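Putative enoyl-CoA hydratase (Streptomyces avermitilis, PDB 3GKB) probably acts on acyl-CoA thioesters as a crotonase-family enzyme, by hydration, isomerisation or a related reaction. Local coordinates at residues B[131-136]-B[178-183]; B[123-128]-B[187-192]; B[39-44]-B[82-87]; B[86-91]-B[95-100]. All blocks are in the same frame, centred on the assembly; numbering follows the deposited sequence.

Interaction 1. Residues B[131-136]-B[178-183]; sequences AFAAAE and FDAETA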
loop_
_atom_site.group_PDB
_atom_site.type_symbol
_atom_site.label_atom_id
_atom_site.label_comp_id
_atom_site.label_asym_id
_atom_site.label_seq_id
_atom_site.Cartn_x
_atom_site.Cartn_y
_atom_site.Cartn_z
ATOM N N ALA B 131 2.757 0.492 -15.118
ATOM C CA ALA B 131 3.079 -0.791 -15.715
ATOM C C ALA B 131 1.796 -1.641 -15.750
ATOM O O ALA B 131 1.094 -1.783 -14.730
ATOM C CB ALA B 131 4.126 -1.515 -14.914
ATOM N N PHE B 132 1.537 -2.201 -16.920
ATOM C CA PHE B 132 0.373 -3.061 -17.184
ATOM C C PHE B 132 0.925 -4.393 -17.690
ATOM O O PHE B 132 1.766 -4.406 -18.612
ATOM C CB PHE B 132 -0.543 -2.416 -18.244
ATOM C CG PHE B 132 -1.075 -1.064 -17.825
ATOM C CD1 PHE B 132 -2.035 -0.982 -16.826
ATOM C CD2 PHE B 132 -0.557 0.127 -18.344
ATOM C CE1 PHE B 132 -2.524 0.272 -16.397
ATOM C CE2 PHE B 132 -1.051 1.369 -17.925
ATOM C CZ PHE B 132 -2.025 1.422 -16.931
ATOM N N ALA B 133 0.439 -5.502 -17.121
ATOM C CA ALA B 133 1.001 -6.830 -17.400
ATOM C C ALA B 133 -0.053 -7.859 -17.827
ATOM O O ALA B 133 -1.200 -7.818 -17.381
ATOM C CB ALA B 133 1.784 -7.375 -16.184
ATOM N N ALA B 134 0.367 -8.786 -18.678
ATOM C CA ALA B 134 -0.490 -9.879 -19.161
ATOM C C ALA B 134 -0.694 -10.933 -18.036
ATOM O O ALA B 134 0.272 -11.569 -17.560
ATOM C CB ALA B 134 0.163 -10.540 -20.375
ATOM N N ALA B 135 -1.952 -11.135 -17.660
ATOM C CA ALA B 135 -2.298 -12.023 -16.540
ATOM C C ALA B 135 -1.739 -13.427 -16.744
ATOM O O ALA B 135 -1.190 -14.031 -15.813
ATOM C CB ALA B 135 -3.838 -12.046 -16.346
ATOM N N GLU B 136 -1.808 -13.927 -17.967
ATOM C CA GLU B 136 -1.469 -15.330 -18.251
ATOM C C GLU B 136 0.005 -15.613 -18.403
ATOM O O GLU B 136 0.431 -16.734 -18.170
ATOM C CB GLU B 136 -2.154 -15.812 -19.551
ATOM C CG GLU B 136 -3.681 -15.888 -19.489
ATOM C CD GLU B 136 -4.363 -14.611 -19.971
ATOM O OE1 GLU B 136 -3.767 -13.527 -19.822
ATOM O OE2 GLU B 136 -5.504 -14.687 -20.487
ATOM N N PHE B 178 7.012 -13.847 -9.495
ATOM C CA PHE B 178 5.648 -13.461 -9.160
ATOM C C PHE B 178 4.817 -13.354 -10.424
ATOM O O PHE B 178 5.257 -12.800 -11.405
ATOM C CB PHE B 178 5.645 -12.121 -8.407
ATOM C CG PHE B 178 6.076 -12.254 -6.997
ATOM C CD1 PHE B 178 5.152 -12.134 -5.956
ATOM C CD2 PHE B 178 7.386 -12.561 -6.688
ATOM C CE1 PHE B 178 5.547 -12.297 -4.650
ATOM C CE2 PHE B 178 7.781 -12.743 -5.353
ATOM C CZ PHE B 178 6.852 -12.607 -4.347
ATOM N N ASP B 179 3.616 -13.916 -10.408
ATOM C CA ASP B 179 2.734 -13.744 -11.548
ATOM C C ASP B 179 2.113 -12.349 -11.554
ATOM O O ASP B 179 2.213 -11.594 -10.590
ATOM C CB ASP B 179 1.682 -14.854 -11.634
ATOM C CG ASP B 179 0.721 -14.883 -10.466
ATOM O OD1 ASP B 179 0.450 -13.868 -9.807
ATOM O OD2 ASP B 179 0.209 -15.991 -10.195
ATOM N N ALA B 180 1.512 -11.978 -12.667
ATOM C CA ALA B 180 0.952 -10.636 -12.816
ATOM C C ALA B 180 -0.096 -10.289 -11.777
ATOM O O ALA B 180 -0.105 -9.176 -11.259
ATOM C CB ALA B 180 0.367 -10.436 -14.242
ATOM N N GLU B 181 -0.984 -11.219 -11.465
ATOM C CA GLU B 181 -2.065 -10.960 -10.523
ATOM C C GLU B 181 -1.545 -10.680 -9.118
ATOM O O GLU B 181 -2.069 -9.809 -8.435
ATOM C CB GLU B 181 -3.094 -12.105 -10.486
ATOM N N THR B 182 -0.535 -11.427 -8.694
ATOM C CA THR B 182 0.112 -11.190 -7.405
ATOM C C THR B 182 0.884 -9.874 -7.398
ATOM O O THR B 182 0.794 -9.095 -6.446
ATOM C CB THR B 182 1.014 -12.372 -6.960
ATOM O OG1 THR B 182 0.283 -13.599 -7.082
ATOM C CG2 THR B 182 1.459 -12.178 -5.516
ATOM N N ALA B 183 1.626 -9.607 -8.466
ATOM C CA ALA B 183 2.383 -8.361 -8.568
ATOM C C ALA B 183 1.438 -7.153 -8.483
ATOM O O ALA B 183 1.723 -6.180 -7.788
ATOM C CB ALA B 183 3.220 -8.335 -9.864
HETATM O O HOH W 1 -1.506 -13.669 -13.042
HETATM O O HOH W 2 1.333 -14.031 -14.969
#
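Ala133, Ala134 and Ala135 pack against Ala180 in a small, largely buried contact between the end of strand 130-134 and the first turn of helix 180-186. A single methyl group carries it. The CB of Ala180 lies 3.9 Å from CB of Ala133, a plain apolar contact, and 3.5 Å from the carbonyl O of Ala134. Alanine suits positions 133 and 180, because two short side chains let the helix start come close to the strand; Ala134 and Ala135 touch through backbone atoms, and the methyl of Ala134 faces helix 195-210. The CA atoms of Ala135 and Ala180 are 5.1 Å apart.

Where the chain turns out of the strand, two waters take over the joining. Each donates to O of Ala135, one at 2.8 Å. That water accepts from N of Glu181 at 3.0 Å, and the second water accepts from N of Ala180 at 3.1 Å. The opening turn of a helix has amide N-H groups without a preceding carbonyl to bind, and the two waters supply partners for two of them.

A third is met by Asp179, the N-cap. With chi1 at 64° its CG sits between the backbone N and the carbonyl carbon, and OD1 accepts from N of Thr182 at 2.9 Å. OG1 of Thr182 binds the same oxygen; two donors thus grip OD1, which should limit the carboxylate's rotation.

Around the contact, Ala180 also touches Ala192 of strand 191-193, which pairs with strand 130-134, while Ala134 packs on Leu198 of helix 195-210, and Arg191 of a neighbouring subunit lies against Phe178 and Thr182.

Interaction 2. Residues B[123-128]-B[187-192]; sequences EFVAAA and GWINRA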
loop_
_atom_site.group_PDB
_atom_site.type_symbol
_atom_site.label_atom_id
_atom_site.label_comp_id
_atom_site.label_asym_id
_atom_site.label_seq_id
_atom_site.Cartn_x
_atom_site.Cartn_y
_atom_site.Cartn_z
ATOM N N GLU B 123 13.435 -4.119 -12.041
ATOM C CA GLU B 123 13.686 -2.742 -11.608
ATOM C C GLU B 123 13.178 -1.735 -12.638
ATOM O O GLU B 123 12.548 -0.743 -12.271
ATOM C CB GLU B 123 15.185 -2.530 -11.278
ATOM C CG GLU B 123 15.644 -3.393 -10.074
ATOM C CD GLU B 123 17.176 -3.416 -9.781
ATOM O OE1 GLU B 123 17.551 -3.275 -8.605
ATOM O OE2 GLU B 123 17.988 -3.602 -10.711
ATOM N N PHE B 124 13.451 -2.023 -13.918
ATOM C CA PHE B 124 13.035 -1.207 -15.074
ATOM C C PHE B 124 11.518 -1.103 -15.093
ATOM O O PHE B 124 10.942 0.011 -15.119
ATOM C CB PHE B 124 13.594 -1.889 -16.344
ATOM C CG PHE B 124 13.440 -1.114 -17.608
ATOM C CD1 PHE B 124 14.572 -0.740 -18.327
ATOM C CD2 PHE B 124 12.196 -0.827 -18.146
ATOM C CE1 PHE B 124 14.479 -0.056 -19.498
ATOM C CE2 PHE B 124 12.110 -0.117 -19.368
ATOM C CZ PHE B 124 13.251 0.255 -20.018
ATOM N N VAL B 125 10.851 -2.259 -14.952
ATOM C CA VAL B 125 9.385 -2.290 -14.916
ATOM C C VAL B 125 8.843 -1.413 -13.792
ATOM O O VAL B 125 7.906 -0.633 -14.027
ATOM C CB VAL B 125 8.830 -3.735 -14.805
ATOM C CG1 VAL B 125 7.277 -3.732 -14.573
ATOM C CG2 VAL B 125 9.216 -4.566 -16.057
ATOM N N ALA B 126 9.413 -1.527 -12.584
ATOM C CA ALA B 126 8.861 -0.830 -11.398
ATOM C C ALA B 126 9.135 0.675 -11.421
ATOM O O ALA B 126 8.447 1.440 -10.766
ATOM C CB ALA B 126 9.433 -1.436 -10.118
ATOM N N ALA B 127 10.116 1.095 -12.211
ATOM C CA ALA B 127 10.577 2.500 -12.237
ATOM C C ALA B 127 9.672 3.400 -13.099
ATOM O O ALA B 127 9.601 4.617 -12.886
ATOM C CB ALA B 127 11.998 2.574 -12.774
ATOM N N ALA B 128 8.983 2.797 -14.061
ATOM C CA ALA B 128 8.106 3.548 -14.963
ATOM C C ALA B 128 6.915 4.138 -14.201
ATOM O O ALA B 128 6.519 3.632 -13.144
ATOM C CB ALA B 128 7.631 2.673 -16.101
ATOM N N GLY B 187 0.952 -4.203 -5.624
ATOM C CA GLY B 187 1.158 -2.840 -6.037
ATOM C C GLY B 187 2.493 -2.631 -6.743
ATOM O O GLY B 187 2.865 -1.487 -7.007
ATOM N N TRP B 188 3.181 -3.731 -7.071
ATOM C CA TRP B 188 4.470 -3.708 -7.809
ATOM C C TRP B 188 4.257 -3.194 -9.232
ATOM O O TRP B 188 5.104 -2.486 -9.795
ATOM C CB TRP B 188 5.044 -5.115 -7.844
ATOM C CG TRP B 188 6.501 -5.272 -8.144
ATOM C CD1 TRP B 188 7.404 -4.299 -8.487
ATOM C CD2 TRP B 188 7.223 -6.502 -8.146
ATOM N NE1 TRP B 188 8.647 -4.860 -8.683
ATOM C CE2 TRP B 188 8.566 -6.208 -8.458
ATOM C CE3 TRP B 188 6.875 -7.824 -7.869
ATOM C CZ2 TRP B 188 9.554 -7.190 -8.516
ATOM C CZ3 TRP B 188 7.862 -8.803 -7.939
ATOM C CH2 TRP B 188 9.172 -8.479 -8.275
ATOM N N ILE B 189 3.109 -3.535 -9.795
ATOM C CA ILE B 189 2.657 -2.961 -11.065
ATOM C C ILE B 189 1.251 -2.407 -10.896
ATOM O O ILE B 189 0.583 -2.655 -9.880
ATOM C CB ILE B 189 2.654 -4.006 -12.210
ATOM C CG1 ILE B 189 1.653 -5.131 -11.900
ATOM C CG2 ILE B 189 4.047 -4.534 -12.442
ATOM C CD1 ILE B 189 1.558 -6.218 -12.980
ATOM N N ASN B 190 0.753 -1.689 -11.898
ATOM C CA ASN B 190 -0.538 -1.033 -11.761
ATOM C C ASN B 190 -1.702 -2.010 -11.904
ATOM O O ASN B 190 -2.664 -1.966 -11.117
ATOM C CB ASN B 190 -0.713 0.102 -12.783
ATOM C CG ASN B 190 0.213 1.266 -12.519
ATOM O OD1 ASN B 190 1.432 1.111 -12.502
ATOM N ND2 ASN B 190 -0.367 2.455 -12.319
ATOM N N ARG B 191 -1.624 -2.886 -12.896
ATOM C CA ARG B 191 -2.759 -3.756 -13.236
ATOM C C ARG B 191 -2.319 -4.959 -14.026
ATOM O O ARG B 191 -1.404 -4.850 -14.816
ATOM C CB ARG B 191 -3.814 -2.980 -14.034
ATOM C CG ARG B 191 -5.247 -3.537 -13.909
ATOM C CD ARG B 191 -5.938 -2.862 -12.742
ATOM N NE ARG B 191 -6.139 -1.441 -13.005
ATOM C CZ ARG B 191 -7.093 -0.915 -13.760
ATOM N NH1 ARG B 191 -8.042 -1.674 -14.325
ATOM N NH2 ARG B 191 -7.119 0.395 -13.931
ATOM N N ALA B 192 -2.995 -6.095 -13.799
ATOM C CA ALA B 192 -2.904 -7.280 -14.634
ATOM C C ALA B 192 -4.169 -7.341 -15.472
ATOM O O ALA B 192 -5.307 -7.179 -14.933
ATOM C CB ALA B 192 -2.776 -8.542 -13.797
#
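Ala126 and Trp188 meet in the buried interior of the crotonase-like domain, beside a bound glycerol, probably from the crystallisation liquor, whose O1 is hydrogen-bonded to O of Ala126. The methyl CB of Ala126 comes to the edge of the indole, near its plane, 3.8 Å from NE1 and 3.9 Å from CD1 of Trp188. With CG anti to the backbone N (chi1 -161°), the tryptophan swings its five-membered ring toward the last turn of helix 120-127. A small alanine there leaves room for the broad ring, which also packs on Leu159 and Val163 of helix 155-163.

Trp188 owes its place to the end of helix 180-186, a Schellman motif: Gly187, with positive phi, is the C-prime residue, and N of Trp188 returns to O of Ala183. Glycine fits because a side chain at these backbone angles would press on the preceding carbonyl oxygen.

One residue further on, CG2 of Ile189 lies 4.0 Å from CG1 of Val125, the two branched side chains meeting at a slant. Both also pack on Ala131 of strand 130-134, and the chain then passes into strand 191-193, where Arg191 forms a salt bridge with Glu170 of a neighbouring subunit.

Interaction 3. Residues B[39-44]-B[82-87]; sequences ELRTVL and QELAAS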
loop_
_atom_site.group_PDB
_atom_site.type_symbol
_atom_site.label_atom_id
_atom_site.label_comp_id
_atom_site.label_asym_id
_atom_site.label_seq_id
_atom_site.Cartn_x
_atom_site.Cartn_y
_atom_site.Cartn_z
ATOM N N GLU B 39 22.475 2.884 -24.899
ATOM C CA GLU B 39 21.473 3.230 -25.905
ATOM C C GLU B 39 20.194 3.760 -25.238
ATOM O O GLU B 39 19.578 4.690 -25.752
ATOM C CB GLU B 39 21.164 2.053 -26.846
ATOM C CG GLU B 39 22.316 1.703 -27.782
ATOM C CD GLU B 39 21.989 0.609 -28.773
ATOM O OE1 GLU B 39 20.987 -0.124 -28.603
ATOM O OE2 GLU B 39 22.774 0.461 -29.739
ATOM N N LEU B 40 19.801 3.161 -24.113
ATOM C CA LEU B 40 18.674 3.672 -23.333
ATOM C C LEU B 40 18.915 5.122 -22.887
ATOM O O LEU B 40 18.019 5.981 -22.980
ATOM C CB LEU B 40 18.423 2.793 -22.092
ATOM C CG LEU B 40 17.660 1.511 -22.340
ATOM C CD1 LEU B 40 17.846 0.561 -21.158
ATOM C CD2 LEU B 40 16.146 1.822 -22.579
ATOM N N ARG B 41 20.113 5.409 -22.398
ATOM C CA ARG B 41 20.438 6.767 -21.991
ATOM C C ARG B 41 20.316 7.734 -23.161
ATOM O O ARG B 41 19.704 8.803 -23.039
ATOM C CB ARG B 41 21.848 6.836 -21.405
ATOM C CG ARG B 41 22.107 8.167 -20.716
ATOM C CD ARG B 41 23.340 8.133 -19.819
ATOM N NE ARG B 41 24.528 8.290 -20.661
ATOM C CZ ARG B 41 25.501 7.388 -20.839
ATOM N NH1 ARG B 41 25.476 6.210 -20.231
ATOM N NH2 ARG B 41 26.526 7.667 -21.639
ATOM N N THR B 42 20.898 7.361 -24.296
ATOM C CA THR B 42 20.828 8.202 -25.501
ATOM C C THR B 42 19.395 8.485 -25.936
ATOM O O THR B 42 19.025 9.651 -26.164
ATOM C CB THR B 42 21.619 7.578 -26.679
ATOM O OG1 THR B 42 22.977 7.380 -26.274
ATOM C CG2 THR B 42 21.585 8.494 -27.897
ATOM N N VAL B 43 18.584 7.434 -26.031
ATOM C CA VAL B 43 17.224 7.596 -26.513
ATOM C C VAL B 43 16.373 8.399 -25.530
ATOM O O VAL B 43 15.676 9.321 -25.950
ATOM C CB VAL B 43 16.550 6.260 -26.831
ATOM C CG1 VAL B 43 15.064 6.485 -27.151
ATOM C CG2 VAL B 43 17.213 5.625 -28.003
ATOM N N LEU B 44 16.464 8.099 -24.238
ATOM C CA LEU B 44 15.660 8.834 -23.274
ATOM C C LEU B 44 16.104 10.287 -23.112
ATOM O O LEU B 44 15.279 11.173 -22.963
ATOM C CB LEU B 44 15.597 8.112 -21.925
ATOM C CG LEU B 44 14.803 6.799 -21.923
ATOM C CD1 LEU B 44 14.932 6.102 -20.570
ATOM C CD2 LEU B 44 13.317 7.011 -22.266
ATOM N N GLN B 82 32.999 1.268 -16.758
ATOM C CA GLN B 82 33.603 2.491 -16.205
ATOM C C GLN B 82 33.104 3.775 -16.912
ATOM O O GLN B 82 32.893 4.795 -16.264
ATOM C CB GLN B 82 35.139 2.419 -16.237
ATOM N N GLU B 83 32.896 3.711 -18.222
ATOM C CA GLU B 83 32.408 4.856 -18.993
ATOM C C GLU B 83 30.968 5.237 -18.627
ATOM O O GLU B 83 30.648 6.426 -18.503
ATOM C CB GLU B 83 32.523 4.564 -20.497
ATOM N N LEU B 84 30.109 4.230 -18.454
ATOM C CA LEU B 84 28.735 4.430 -17.970
ATOM C C LEU B 84 28.741 4.982 -16.549
ATOM O O LEU B 84 27.999 5.896 -16.249
ATOM C CB LEU B 84 27.946 3.107 -17.986
ATOM C CG LEU B 84 27.513 2.606 -19.369
ATOM C CD1 LEU B 84 27.080 1.145 -19.350
ATOM C CD2 LEU B 84 26.389 3.484 -19.911
ATOM N N ALA B 85 29.581 4.422 -15.685
ATOM C CA ALA B 85 29.590 4.813 -14.269
ATOM C C ALA B 85 30.004 6.262 -14.097
ATOM O O ALA B 85 29.623 6.892 -13.111
ATOM C CB ALA B 85 30.488 3.899 -13.443
ATOM N N ALA B 86 30.756 6.785 -15.073
ATOM C CA ALA B 86 31.261 8.164 -15.065
ATOM C C ALA B 86 30.202 9.192 -15.404
ATOM O O ALA B 86 30.299 10.331 -14.964
ATOM C CB ALA B 86 32.476 8.298 -16.029
ATOM N N SER B 87 29.188 8.787 -16.166
ATOM C CA SER B 87 28.044 9.629 -16.500
ATOM C C SER B 87 26.844 9.467 -15.555
ATOM O O SER B 87 25.846 10.168 -15.695
ATOM C CB SER B 87 27.599 9.344 -17.942
ATOM O OG SER B 87 28.508 9.922 -18.872
#
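Arg41, which meets Ser87 and Leu84, stands on a helix turn held by the bond from N of Val43 to O of Glu39, 2.9 Å long. Across the contact itself NH2 of Arg41 stays 4.1 Å from OG of Ser87, too far for a bond. Segments 39-44 and 82-87 are therefore joined by the packing of a flat, charged group.

The CB of Ser87 sits 4.0 Å above the guanidinium plane of Arg41, over its centre, so the serine presents its methylene to one face of the group. Leu84 approaches from another direction, its CD2 lying at the guanidinium edge and in its plane. The modelled approach of this methyl to NH1 is too close to be trusted, and the exact placing of the two groups is doubtful.

A long side chain is needed, because even the nearest CA atoms, those of Arg41 and Leu84, are 9.5 Å apart. Arginine spans the distance by leaving its helix with CG anti to the backbone N (chi1 -168°) and bending at chi3, 80°, which brings the guanidinium beside Ser87. The residue remains partly exposed, as suits its charge.

Leu84 is buried against Ala34, Met37 and Arg38, which lie one to two turns before Arg41 in the same helix 34-48, and this makes the apolar part of the helix-helix contact. Val43 turns instead to Leu11 and Ile22 of the sheet. The arrangement is ordinary helix-on-helix packing at the periphery of a crotonase-like domain, where helix 78-87 lies outside helix 34-48.

Interaction 4. Residues B[86-91]-B[95-100]; sequences ASAPAD and FQAVGE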
loop_
_atom_site.group_PDB
_atom_site.type_symbol
_atom_site.label_atom_id
_atom_site.label_comp_id
_atom_site.label_asym_id
_atom_site.label_seq_id
_atom_site.Cartn_x
_atom_site.Cartn_y
_atom_site.Cartn_z
ATOM N N ALA B 86 30.756 6.785 -15.073
ATOM C CA ALA B 86 31.261 8.164 -15.065
ATOM C C ALA B 86 30.202 9.192 -15.404
ATOM O O ALA B 86 30.299 10.331 -14.964
ATOM C CB ALA B 86 32.476 8.298 -16.029
ATOM N N SER B 87 29.188 8.787 -16.166
ATOM C CA SER B 87 28.044 9.629 -16.500
ATOM C C SER B 87 26.844 9.467 -15.555
ATOM O O SER B 87 25.846 10.168 -15.695
ATOM C CB SER B 87 27.599 9.344 -17.942
ATOM O OG SER B 87 28.508 9.922 -18.872
ATOM N N ALA B 88 26.928 8.554 -14.592
ATOM C CA ALA B 88 25.844 8.400 -13.607
ATOM C C ALA B 88 25.675 9.638 -12.711
ATOM O O ALA B 88 26.674 10.284 -12.351
ATOM C CB ALA B 88 26.085 7.149 -12.739
ATOM N N PRO B 89 24.422 9.955 -12.313
ATOM C CA PRO B 89 24.187 11.097 -11.427
ATOM C C PRO B 89 24.831 10.917 -10.067
ATOM O O PRO B 89 25.208 9.802 -9.683
ATOM C CB PRO B 89 22.655 11.154 -11.282
ATOM C CG PRO B 89 22.101 10.151 -12.216
ATOM C CD PRO B 89 23.184 9.176 -12.520
ATOM N N ALA B 90 24.984 12.028 -9.355
ATOM C CA ALA B 90 25.511 12.007 -7.991
ATOM C C ALA B 90 24.696 11.046 -7.130
ATOM O O ALA B 90 23.478 11.055 -7.206
ATOM C CB ALA B 90 25.462 13.389 -7.375
ATOM N N ASP B 91 25.388 10.234 -6.327
ATOM C CA ASP B 91 24.746 9.395 -5.291
ATOM C C ASP B 91 23.874 8.284 -5.881
ATOM O O ASP B 91 22.990 7.749 -5.199
ATOM C CB ASP B 91 23.880 10.238 -4.349
ATOM C CG ASP B 91 24.641 11.386 -3.713
ATOM O OD1 ASP B 91 25.728 11.128 -3.151
ATOM O OD2 ASP B 91 24.124 12.530 -3.782
ATOM N N PHE B 95 24.039 1.019 -12.153
ATOM C CA PHE B 95 22.831 0.258 -12.377
ATOM C C PHE B 95 21.565 1.005 -11.995
ATOM O O PHE B 95 20.557 0.970 -12.730
ATOM C CB PHE B 95 22.958 -1.068 -11.655
ATOM C CG PHE B 95 24.112 -1.871 -12.159
ATOM C CD1 PHE B 95 24.067 -2.402 -13.450
ATOM C CD2 PHE B 95 25.266 -2.016 -11.414
ATOM C CE1 PHE B 95 25.141 -3.111 -13.963
ATOM C CE2 PHE B 95 26.355 -2.727 -11.931
ATOM C CZ PHE B 95 26.283 -3.276 -13.203
ATOM N N GLN B 96 21.604 1.663 -10.838
ATOM C CA GLN B 96 20.519 2.540 -10.410
ATOM C C GLN B 96 20.264 3.642 -11.430
ATOM O O GLN B 96 19.144 4.100 -11.562
ATOM C CB GLN B 96 20.836 3.151 -9.045
ATOM C CG GLN B 96 20.932 2.114 -7.916
ATOM C CD GLN B 96 21.514 2.681 -6.625
ATOM O OE1 GLN B 96 22.226 3.705 -6.642
ATOM N NE2 GLN B 96 21.239 2.008 -5.499
ATOM N N ALA B 97 21.290 4.030 -12.196
ATOM C CA ALA B 97 21.133 5.111 -13.177
ATOM C C ALA B 97 20.065 4.821 -14.232
ATOM O O ALA B 97 19.424 5.765 -14.694
ATOM C CB ALA B 97 22.457 5.426 -13.853
ATOM N N VAL B 98 19.830 3.545 -14.567
ATOM C CA VAL B 98 18.776 3.170 -15.534
ATOM C C VAL B 98 17.380 3.507 -14.998
ATOM O O VAL B 98 16.624 4.304 -15.585
ATOM C CB VAL B 98 18.825 1.646 -15.865
ATOM C CG1 VAL B 98 17.687 1.253 -16.822
ATOM C CG2 VAL B 98 20.208 1.251 -16.367
ATOM N N GLY B 99 17.027 2.909 -13.852
ATOM C CA GLY B 99 15.741 3.222 -13.227
ATOM C C GLY B 99 15.591 4.699 -12.861
ATOM O O GLY B 99 14.523 5.288 -13.020
ATOM N N GLU B 100 16.663 5.324 -12.407
ATOM C CA GLU B 100 16.589 6.734 -12.057
ATOM C C GLU B 100 16.345 7.624 -13.268
ATOM O O GLU B 100 15.619 8.604 -13.171
ATOM C CB GLU B 100 17.814 7.166 -11.234
ATOM C CG GLU B 100 17.805 6.523 -9.832
ATOM C CD GLU B 100 16.529 6.828 -9.068
ATOM O OE1 GLU B 100 16.346 7.972 -8.572
ATOM O OE2 GLU B 100 15.681 5.912 -8.986
HETATM O O HOH W 3 23.700 5.037 -4.675
#
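Backbone torsions bring Ala88 and Pro89 against Ala97. After helix 78-87 the chain straightens, with psi of 146° at Ala88 and 162° at Pro89, and this extended run passes alongside the first turn of helix 96-103. Further on, Asp91 takes a positive phi of 68°, helping to turn the chain toward the start of that helix.

Ala97 carries the apolar part. Its CB points at the extended run and touches CD of Pro89 at 4.0 Å and CB of Ala88 at 4.2 Å. Small groups suit this place: a methyl from the helix meets a methyl and a ring methylene. Proline is well placed in the extended run, since its ring restricts phi and it has no amide hydrogen for which a partner must be found.

The polar part lies at the far end. One water stands 2.9 Å from O of Asp91 and 2.8 Å from OE1 of Gln96, near enough to link them, although more acceptors surround it than it has protons. The two oxygens are themselves 4.4 Å apart, as expected of two acceptors that need a donor between them. NE2 of Gln96 donates to OE1 of Glu236 and to O of Leu233 on helix 230-243.

The amide of Gln96 is thus used at both ends: its nitrogen by helix 230-243, its oxygen by a bond close by in the chain, with the water as a possible link to loop 86-91. A glutamine can do this because it offers a donor and an acceptor on one uncharged group, so its rotation is probably well defined, whereas the Ala97 patch rests on van der Waals contact alone.

In the fold
From the N terminus, interaction 3 closes first, returning helix 78-87 to helix 34-48 across a loop that includes strand 55-60. Interaction 4 begins on the same helix, sharing Ala86 and Ser87, and closes a very short loop onto helix 96-103. Interaction 2 opens later, at helix 120-127, and interaction 1 is nested inside its loop. These two touch, and reach neighbouring strands of one sheet, 130-134 and 191-193. Interactions 1 and 3 lie on opposite sides of the chain's centre, about 29 Å apart, centre to centre. Helix 120-127 links the groups: Phe124 packs on Leu40 of interaction 3 and on Val98 of interaction 4.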